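Long-range contacts in phosphoserine aminotransferase (PDB 1W23), which catalyses the reversible, pyridoxal-phosphate-dependent transfer of an amino group between phosphoserine and 2-oxoglutarate in the second step of serine biosynthesis from 3-phosphoglycerate: residues E59-P64 and S175-R180; L70-G75 and T204-K209. All blocks are in the same frame, centred on the assembly; numbering follows the deposited sequence.

Contact 1: residues E59-P64 and S175-R180; sequences ELLQIP and SDILSR
Leu60, in the last turn of helix 44-61, meets Leu178 through one branch: its CD1 lies 4.0 Å from CD2 of Leu178. The two side chains cross at about a right angle, and CB of Leu60 sits near both methyls of Leu178, so the forked end of the loop leucine straddles the base of the helix leucine. Leu251 of helix 241-256 touches both Leu60 and Leu178 and adds a further leucine to the patch.

Leu61 follows and supplies the closest approach, 3.8 Å from its CD2 to CD1 of Leu178. Its other branch, CD1, faces Ile177 more loosely, in the one modelled conformer of that residue. A branched tip suits this position because its two methyls can point to different parts of the loop. With CG anti to the backbone N (chi1 -163°), Leu178 carries its fork to the helix end, CD1 going to Leu61 and CD2 to Leu60.

The helix ends directly behind these leucines in a Schellman motif: Gln62, with positive phi, is the C-prime residue, and Ile63 N turns back to Arg58 O. The facing segment, in the loop between strands 169-172 and 189-193 of the large-domain sheet, makes a type II beta turn from Asp176 to Ser179. Leu178 takes its third position with positive phi (57°), where glycine or asparagine is common; here a leucine side chain is used against the helix end.

Polar groups within the loop hold the turn and take no part across the contact. Asp176 O accepts from Ser179 N and also from Ser179 OG, the latter at 2.7 Å in the carbonyl plane on a lone pair. Asp176 OD2 forms a salt bridge of 3.0 Å with Arg180 NH2 and accepts a second bond from Gln157.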
ATOM      1  N   GLU A  59       8.849   4.722 -21.402  1.00 11.54           N
ATOM      2  CA  GLU A  59       9.378   5.772 -22.283  1.00 12.27           C
ATOM      3  C   GLU A  59      10.480   6.547 -21.562  1.00 11.44           C
ATOM      4  O   GLU A  59      11.539   6.842 -22.152  1.00 13.16           O
ATOM      5  CB  GLU A  59       8.236   6.738 -22.711  1.00 15.39           C
ATOM      6  CG  GLU A  59       8.622   7.920 -23.527  1.00 19.95           C
ATOM      7  CD  GLU A  59       7.478   8.879 -23.857  1.00 23.93           C
ATOM      8  OE1 GLU A  59       6.328   8.677 -23.383  1.00 22.23           O
ATOM      9  OE2 GLU A  59       7.858   9.856 -24.515  1.00 34.45           O
ATOM     10  N   LEU A  60      10.247   6.965 -20.318  1.00 11.07           N
ATOM     11  CA  LEU A  60      11.138   7.869 -19.637  1.00 10.93           C
ATOM     12  C   LEU A  60      12.457   7.224 -19.318  1.00 11.41           C
ATOM     13  O   LEU A  60      13.491   7.919 -19.400  1.00 13.20           O
ATOM     14  CB  LEU A  60      10.465   8.416 -18.374  1.00 11.30           C
ATOM     15  CG  LEU A  60       9.371   9.415 -18.611  1.00 11.73           C
ATOM     16  CD1 LEU A  60       8.532   9.625 -17.343  1.00 14.48           C
ATOM     17  CD2 LEU A  60       9.939  10.744 -19.094  1.00 18.07           C
ATOM     18  N   LEU A  61      12.461   5.964 -18.939  1.00 11.90           N
ATOM     19  CA  LEU A  61      13.699   5.250 -18.594  1.00 13.10           C
ATOM     20  C   LEU A  61      14.212   4.401 -19.761  1.00 12.87           C
ATOM     21  O   LEU A  61      15.262   3.792 -19.618  1.00 14.90           O
ATOM     22  CB  LEU A  61      13.512   4.420 -17.342  1.00 12.63           C
ATOM     23  CG  LEU A  61      13.412   5.156 -16.037  1.00 13.22           C
ATOM     24  CD1 LEU A  61      13.030   4.186 -14.938  1.00 16.96           C
ATOM     25  CD2 LEU A  61      14.735   5.851 -15.673  1.00 16.87           C
ATOM     26  N   GLN A  62      13.501   4.413 -20.894  1.00 12.32           N
ATOM     27  CA  GLN A  62      13.890   3.549 -22.018  1.00 13.40           C
ATOM     28  C   GLN A  62      14.038   2.090 -21.585  1.00 12.38           C
ATOM     29  O   GLN A  62      15.050   1.451 -21.771  1.00 14.12           O
ATOM     30  CB  GLN A  62      15.158   4.085 -22.730  1.00 15.38           C
ATOM     31  CG  GLN A  62      14.910   5.449 -23.370  1.00 18.77           C
ATOM     32  CD  GLN A  62      16.131   6.005 -24.088  1.00 26.78           C
ATOM     33  OE1 GLN A  62      16.727   7.013 -23.706  1.00 31.50           O
ATOM     34  NE2 GLN A  62      16.508   5.338 -25.166  1.00 28.27           N
ATOM     35  N   ILE A  63      12.972   1.587 -20.961  1.00 12.49           N
ATOM     36  CA  ILE A  63      12.947   0.208 -20.484  1.00 12.34           C
ATOM     37  C   ILE A  63      12.763  -0.771 -21.647  1.00 12.46           C
ATOM     38  O   ILE A  63      11.786  -0.601 -22.401  1.00 14.66           O
ATOM     39  CB  ILE A  63      11.846   0.018 -19.421  1.00 11.64           C
ATOM     40  CG1 ILE A  63      12.042   0.981 -18.257  1.00 12.53           C
ATOM     41  CG2 ILE A  63      11.769  -1.439 -19.004  1.00 13.38           C
ATOM     42  CD1 ILE A  63      10.950   0.937 -17.198  1.00 13.24           C
ATOM     43  N   PRO A  64      13.662  -1.714 -21.843  1.00 12.99           N
ATOM     44  CA  PRO A  64      13.499  -2.629 -22.990  1.00 13.95           C
ATOM     45  C   PRO A  64      12.268  -3.524 -22.865  1.00 13.75           C
ATOM     46  O   PRO A  64      11.712  -3.776 -21.810  1.00 13.62           O
ATOM     47  CB  PRO A  64      14.769  -3.469 -22.949  1.00 14.41           C
ATOM     48  CG  PRO A  64      15.762  -2.680 -22.150  1.00 16.10           C
ATOM     49  CD  PRO A  64      14.931  -1.974 -21.130  1.00 13.63           C
ATOM     50  N   SER A 175      15.854   6.063  -3.659  1.00  8.12           N
ATOM     51  CA  SER A 175      16.043   7.490  -3.492  1.00  8.37           C
ATOM     52  C   SER A 175      16.695   8.188  -4.680  1.00  9.13           C
ATOM     53  O   SER A 175      16.932   9.403  -4.595  1.00 10.25           O
ATOM     54  CB  SER A 175      16.717   7.784  -2.164  1.00  8.66           C
ATOM     55  OG  SER A 175      17.930   7.054  -2.048  1.00  8.56           O
ATOM     56  N   ASP A 176      16.894   7.517  -5.822  1.00  8.66           N
ATOM     57  CA  ASP A 176      17.337   8.218  -7.024  1.00  8.77           C
ATOM     58  C   ASP A 176      16.738   7.703  -8.317  1.00  8.69           C
ATOM     59  O   ASP A 176      17.116   8.213  -9.390  1.00  9.05           O
ATOM     60  CB  ASP A 176      18.864   8.294  -7.151  1.00  8.83           C
ATOM     61  CG  ASP A 176      19.546   6.982  -7.537  1.00  9.22           C
ATOM     62  OD1 ASP A 176      18.818   5.948  -7.578  1.00  9.40           O
ATOM     63  OD2 ASP A 176      20.781   7.023  -7.768  1.00 10.13           O
ATOM     64  N   ILE A 177      15.755   6.831  -8.299  1.00  8.76           N
ATOM     65  CA  ILE A 177      15.170   6.368  -9.581  1.00  9.05           C
ATOM     66  C   ILE A 177      14.573   7.555 -10.351  1.00  8.72           C
ATOM     67  O   ILE A 177      13.885   8.400  -9.820  1.00  9.03           O
ATOM     68  CB  ILE A 177      14.101   5.298  -9.328  1.00  9.72           C
ATOM     69  CG1 ILE A 177      13.643   4.650 -10.621  0.55 10.92           C
ATOM     70  CG2 ILE A 177      12.944   5.822  -8.459  1.00 10.48           C
ATOM     71  CD1 ILE A 177      12.850   3.365 -10.466  0.55 11.82           C
ATOM     72  N   LEU A 178      14.851   7.559 -11.647  1.00  9.22           N
ATOM     73  CA  LEU A 178      14.302   8.588 -12.563  1.00  9.39           C
ATOM     74  C   LEU A 178      14.658  10.000 -12.157  1.00  9.01           C
ATOM     75  O   LEU A 178      13.959  10.961 -12.422  1.00  9.68           O
ATOM     76  CB  LEU A 178      12.802   8.387 -12.798  1.00 10.34           C
ATOM     77  CG  LEU A 178      12.155   9.074 -13.974  1.00 17.00           C
ATOM     78  CD1 LEU A 178      12.989   9.224 -15.205  1.00 13.32           C
ATOM     79  CD2 LEU A 178      10.801   8.398 -14.284  1.00 16.77           C
ATOM     80  N   SER A 179      15.902  10.122 -11.627  1.00  9.40           N
ATOM     81  CA  SER A 179      16.542  11.425 -11.430  1.00  9.41           C
ATOM     82  C   SER A 179      17.561  11.765 -12.524  1.00  9.32           C
ATOM     83  O   SER A 179      18.138  12.846 -12.495  1.00  9.67           O
ATOM     84  CB  SER A 179      17.241  11.465 -10.078  1.00  9.74           C
ATOM     85  OG  SER A 179      18.285  10.514  -9.999  1.00  9.99           O
ATOM     86  N   ARG A 180      17.752  10.823 -13.427  1.00  9.97           N
ATOM     87  CA  ARG A 180      18.770  10.865 -14.478  1.00 10.30           C
ATOM     88  C   ARG A 180      18.516   9.719 -15.419  1.00 10.85           C
ATOM     89  O   ARG A 180      17.824   8.763 -15.074  1.00 11.16           O
ATOM     90  CB  ARG A 180      20.184  10.794 -13.871  1.00 10.58           C
ATOM     91  CG  ARG A 180      20.378   9.612 -12.932  1.00 10.64           C
ATOM     92  CD  ARG A 180      21.715   9.702 -12.203  1.00 10.98           C
ATOM     93  NE  ARG A 180      21.792   8.552 -11.273  1.00 10.90           N
ATOM     94  CZ  ARG A 180      22.920   8.165 -10.669  1.00 10.91           C
ATOM     95  NH1 ARG A 180      24.080   8.828 -10.821  1.00 11.31           N
ATOM     96  NH2 ARG A 180      22.908   7.064  -9.886  1.00 10.87           N
TER

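Contact 2: residues L70-G75 and T204-K209; sequences LFLQGG and TVVIVK. With PLP (pyridoxal-5'-phosphate), chain J.
Thr204 has OG1 beside its backbone N and anti to its carbonyl carbon (chi1 -59°), which lays the hydroxyl against Gly75, 3.0 Å from Gly75 CA, while CG2 lies near the Gly75 carbonyl. Leu72 has its CG likewise beside the backbone N (chi1 -58°), and its CD1 meets CG2 of Val206 at 4.0 Å, the two side chains crossing at a slant. On this same face of the sheet Leu70 packs against Val206, CB to CB at 4.1 Å; branched aliphatic residues fill the layer beneath helices 226-231 and 75-87. Phe71 lies on the other face, where CG2 of Val205 comes to the ring edge near its plane and helix 44-61 covers the aromatic group.

Four backbone hydrogen bonds join the antiparallel strands, two in each hydrogen-bonded pair, Leu70 with Val206 and Leu72 with Thr204. The straightest runs from Leu72 N to Thr204 O, 2.9 Å at 177°. With an alanine at Thr204 the hydroxyl and methyl packed against Gly75 would be gone, and the backbone before the phosphate would probably be less well supported.

Gly75 has positive phi, and its CA lies 3.3 Å from PLP O3P, where a side chain would strike the phosphate. Gly74 marks the subunit interface, its N donating to Gln73 OE1 of the second subunit. The arrangement is that of the fold type I aminotransferase large domain: strand 67-72, outermost in the sheet of this subunit, runs antiparallel to strand 204-209 and leads through Gly74 and Gly75 to the cofactor phosphate at the start of helix 75-87.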
ATOM      1  N   LEU A  70       6.267  -3.783 -12.546  1.00 10.11           N
ATOM      2  CA  LEU A  70       5.341  -4.200 -11.501  1.00  9.85           C
ATOM      3  C   LEU A  70       5.070  -3.039 -10.565  1.00  9.39           C
ATOM      4  O   LEU A  70       5.977  -2.250 -10.259  1.00  9.80           O
ATOM      5  CB  LEU A  70       5.881  -5.370 -10.700  1.00  9.88           C
ATOM      6  CG  LEU A  70       6.371  -6.565 -11.492  1.00 11.32           C
ATOM      7  CD1 LEU A  70       6.917  -7.631 -10.533  1.00 12.28           C
ATOM      8  CD2 LEU A  70       5.288  -7.189 -12.341  1.00 16.17           C
ATOM      9  N   PHE A  71       3.830  -2.977 -10.069  1.00  9.26           N
ATOM     10  CA  PHE A  71       3.395  -2.036  -9.046  1.00  9.00           C
ATOM     11  C   PHE A  71       2.942  -2.875  -7.849  1.00  9.64           C
ATOM     12  O   PHE A  71       1.877  -3.484  -7.901  1.00 11.55           O
ATOM     13  CB  PHE A  71       2.263  -1.158  -9.521  1.00  9.88           C
ATOM     14  CG  PHE A  71       2.571  -0.275 -10.718  1.00  9.63           C
ATOM     15  CD1 PHE A  71       1.632  -0.056 -11.682  1.00 10.98           C
ATOM     16  CD2 PHE A  71       3.820   0.347 -10.866  1.00 11.29           C
ATOM     17  CE1 PHE A  71       1.895   0.749 -12.779  1.00 12.24           C
ATOM     18  CE2 PHE A  71       4.068   1.135 -11.975  1.00 12.10           C
ATOM     19  CZ  PHE A  71       3.112   1.370 -12.917  1.00 11.95           C
ATOM     20  N   LEU A  72       3.747  -2.898  -6.789  1.00  9.15           N
ATOM     21  CA  LEU A  72       3.521  -3.761  -5.624  1.00  9.06           C
ATOM     22  C   LEU A  72       3.310  -2.927  -4.378  1.00  9.03           C
ATOM     23  O   LEU A  72       3.837  -1.812  -4.242  1.00 11.02           O
ATOM     24  CB  LEU A  72       4.706  -4.704  -5.423  1.00  9.55           C
ATOM     25  CG  LEU A  72       5.015  -5.602  -6.624  1.00 10.86           C
ATOM     26  CD1 LEU A  72       6.146  -6.551  -6.247  1.00 12.40           C
ATOM     27  CD2 LEU A  72       3.811  -6.382  -7.092  1.00 13.19           C
ATOM     28  N   GLN A  73       2.611  -3.490  -3.426  1.00  8.87           N
ATOM     29  CA  GLN A  73       2.522  -2.943  -2.068  1.00  8.80           C
ATOM     30  C   GLN A  73       3.691  -3.447  -1.252  1.00  8.74           C
ATOM     31  O   GLN A  73       4.329  -4.460  -1.594  1.00  9.57           O
ATOM     32  CB  GLN A  73       1.190  -3.317  -1.451  1.00  9.74           C
ATOM     33  CG  GLN A  73      -0.028  -2.789  -2.184  1.00  9.25           C
ATOM     34  CD  GLN A  73      -1.313  -3.118  -1.433  1.00  9.54           C
ATOM     35  OE1 GLN A  73      -1.494  -2.645  -0.299  1.00  9.65           O
ATOM     36  NE2 GLN A  73      -2.199  -3.904  -2.050  1.00 11.48           N
ATOM     37  N   GLY A  74       3.953  -2.759  -0.131  1.00  8.62           N
ATOM     38  CA  GLY A  74       4.865  -3.250   0.902  1.00  8.91           C
ATOM     39  C   GLY A  74       6.110  -2.468   1.107  1.00  8.90           C
ATOM     40  O   GLY A  74       6.895  -2.705   2.048  1.00  9.48           O
ATOM     41  N   GLY A  75       6.393  -1.499   0.227  1.00  8.57           N
ATOM     42  CA  GLY A  75       7.589  -0.680   0.279  1.00  8.42           C
ATOM     43  C   GLY A  75       8.804  -1.376  -0.271  1.00  8.24           C
ATOM     44  O   GLY A  75       8.822  -2.588  -0.560  1.00  8.92           O
ATOM     45  N   THR A 204       5.323   0.472  -4.693  1.00  8.19           N
ATOM     46  CA  THR A 204       6.726   0.183  -4.958  1.00  8.29           C
ATOM     47  C   THR A 204       6.810  -0.235  -6.408  1.00  8.59           C
ATOM     48  O   THR A 204       6.073  -1.128  -6.877  1.00  9.56           O
ATOM     49  CB  THR A 204       7.219  -0.926  -4.022  1.00  8.98           C
ATOM     50  OG1 THR A 204       7.041  -0.496  -2.655  1.00  9.60           O
ATOM     51  CG2 THR A 204       8.681  -1.234  -4.200  1.00  9.92           C
ATOM     52  N   VAL A 205       7.686   0.423  -7.168  1.00  8.71           N
ATOM     53  CA  VAL A 205       7.940   0.082  -8.574  1.00  9.00           C
ATOM     54  C   VAL A 205       9.041  -0.958  -8.648  1.00  9.30           C
ATOM     55  O   VAL A 205      10.106  -0.810  -8.033  1.00 10.24           O
ATOM     56  CB  VAL A 205       8.330   1.346  -9.370  1.00 10.55           C
ATOM     57  CG1 VAL A 205       8.773   0.999 -10.778  1.00 13.36           C
ATOM     58  CG2 VAL A 205       7.190   2.346  -9.349  1.00 12.98           C
ATOM     59  N   VAL A 206       8.778  -2.058  -9.343  1.00  9.44           N
ATOM     60  CA  VAL A 206       9.745  -3.099  -9.551  1.00  9.99           C
ATOM     61  C   VAL A 206       9.848  -3.337 -11.075  1.00 10.78           C
ATOM     62  O   VAL A 206       8.871  -3.710 -11.699  1.00 13.85           O
ATOM     63  CB  VAL A 206       9.375  -4.402  -8.826  1.00 11.68           C
ATOM     64  CG1 VAL A 206      10.461  -5.449  -8.975  1.00 15.23           C
ATOM     65  CG2 VAL A 206       9.095  -4.120  -7.338  1.00 13.82           C
ATOM     66  N   ILE A 207      11.056  -3.082 -11.623  1.00 10.15           N
ATOM     67  CA  ILE A 207      11.336  -3.302 -13.044  1.00 10.42           C
ATOM     68  C   ILE A 207      12.144  -4.576 -13.149  1.00 11.01           C
ATOM     69  O   ILE A 207      13.216  -4.643 -12.565  1.00 11.75           O
ATOM     70  CB  ILE A 207      12.056  -2.089 -13.650  1.00 11.07           C
ATOM     71  CG1 ILE A 207      11.293  -0.777 -13.505  1.00 12.30           C
ATOM     72  CG2 ILE A 207      12.396  -2.389 -15.094  1.00 12.89           C
ATOM     73  CD1 ILE A 207      12.147   0.465 -13.620  1.00 14.74           C
ATOM     74  N   VAL A 208      11.611  -5.588 -13.818  1.00 11.77           N
ATOM     75  CA  VAL A 208      12.157  -6.923 -13.771  1.00 12.91           C
ATOM     76  C   VAL A 208      12.396  -7.467 -15.176  1.00 12.26           C
ATOM     77  O   VAL A 208      11.555  -7.332 -16.074  1.00 13.37           O
ATOM     78  CB  VAL A 208      11.191  -7.967 -13.121  0.65 15.81           C
ATOM     79  CG1 VAL A 208      10.905  -7.634 -11.691  0.65 19.10           C
ATOM     80  CG2 VAL A 208       9.851  -8.116 -13.851  0.65 20.40           C
ATOM     81  N   LYS A 209      13.539  -8.088 -15.383  1.00 12.34           N
ATOM     82  CA  LYS A 209      13.800  -8.826 -16.617  1.00 12.35           C
ATOM     83  C   LYS A 209      12.908 -10.065 -16.561  1.00 13.02           C
ATOM     84  O   LYS A 209      13.039 -10.900 -15.667  1.00 13.82           O
ATOM     85  CB  LYS A 209      15.279  -9.180 -16.719  1.00 14.26           C
ATOM     86  CG  LYS A 209      15.664  -9.717 -18.097  1.00 20.42           C
ATOM     87  CD  LYS A 209      17.199  -9.745 -18.214  1.00 25.19           C
ATOM     88  CE  LYS A 209      17.653 -10.304 -19.582  1.00 40.85           C
ATOM     89  NZ  LYS A 209      17.869  -9.114 -20.460  1.00 58.30           N
TER
HETATM   90  N1  PLP J1367      15.807   1.818   0.562  1.00  8.51           N
HETATM   91  C2  PLP J1367      16.170   3.150   0.457  1.00  8.34           C
HETATM   92  C2A PLP J1367      17.384   3.448  -0.342  1.00 10.14           C
HETATM   93  C3  PLP J1367      15.400   4.124   1.073  1.00  9.86           C
HETATM   94  O3  PLP J1367      15.731   5.389   0.951  1.00 11.51           O
HETATM   95  C4  PLP J1367      14.238   3.742   1.839  1.00 10.95           C
HETATM   96  C4A PLP J1367      13.387   4.806   2.434  1.00 21.32           C
HETATM   97  C5  PLP J1367      13.901   2.380   1.907  1.00  9.55           C
HETATM   98  C6  PLP J1367      14.714   1.448   1.283  1.00  8.90           C
HETATM   99  C5A PLP J1367      12.731   1.875   2.700  1.00 11.59           C
HETATM  100  O4P PLP J1367      11.501   2.093   1.915  1.00  9.59           O
HETATM  101  P   PLP J1367      10.060   1.707   2.579  1.00  8.60           P
HETATM  102  O1P PLP J1367       9.901   2.574   3.790  1.00  8.88           O
HETATM  103  O2P PLP J1367      10.119   0.229   2.931  1.00  9.14           O
HETATM  104  O3P PLP J1367       9.118   1.994   1.421  1.00 10.00           O

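How the contacts relate
Both contacts are largely buried, contact 2 entirely so, while contact 1 includes the partly exposed Leu60 and Arg180. They belong to successive layers of one domain: contact 2 lies within the sheet, and contact 1 joins the helix above it to a loop between two of its strands. Helix 44-61 is followed in the chain by strand 67-72, and the layers touch at Ile207, whose CD1 lies 3.8 Å from CD1 of Ile63. Their chemistry differs accordingly. Contact 1 has no hydrogen bond across its segments and relies on leucine packing, whereas contact 2 rests on a backbone ladder. Contact 2 holds Gly75 of the cofactor pocket; in contact 1 the loop, not the packed leucines, runs on from the pocket.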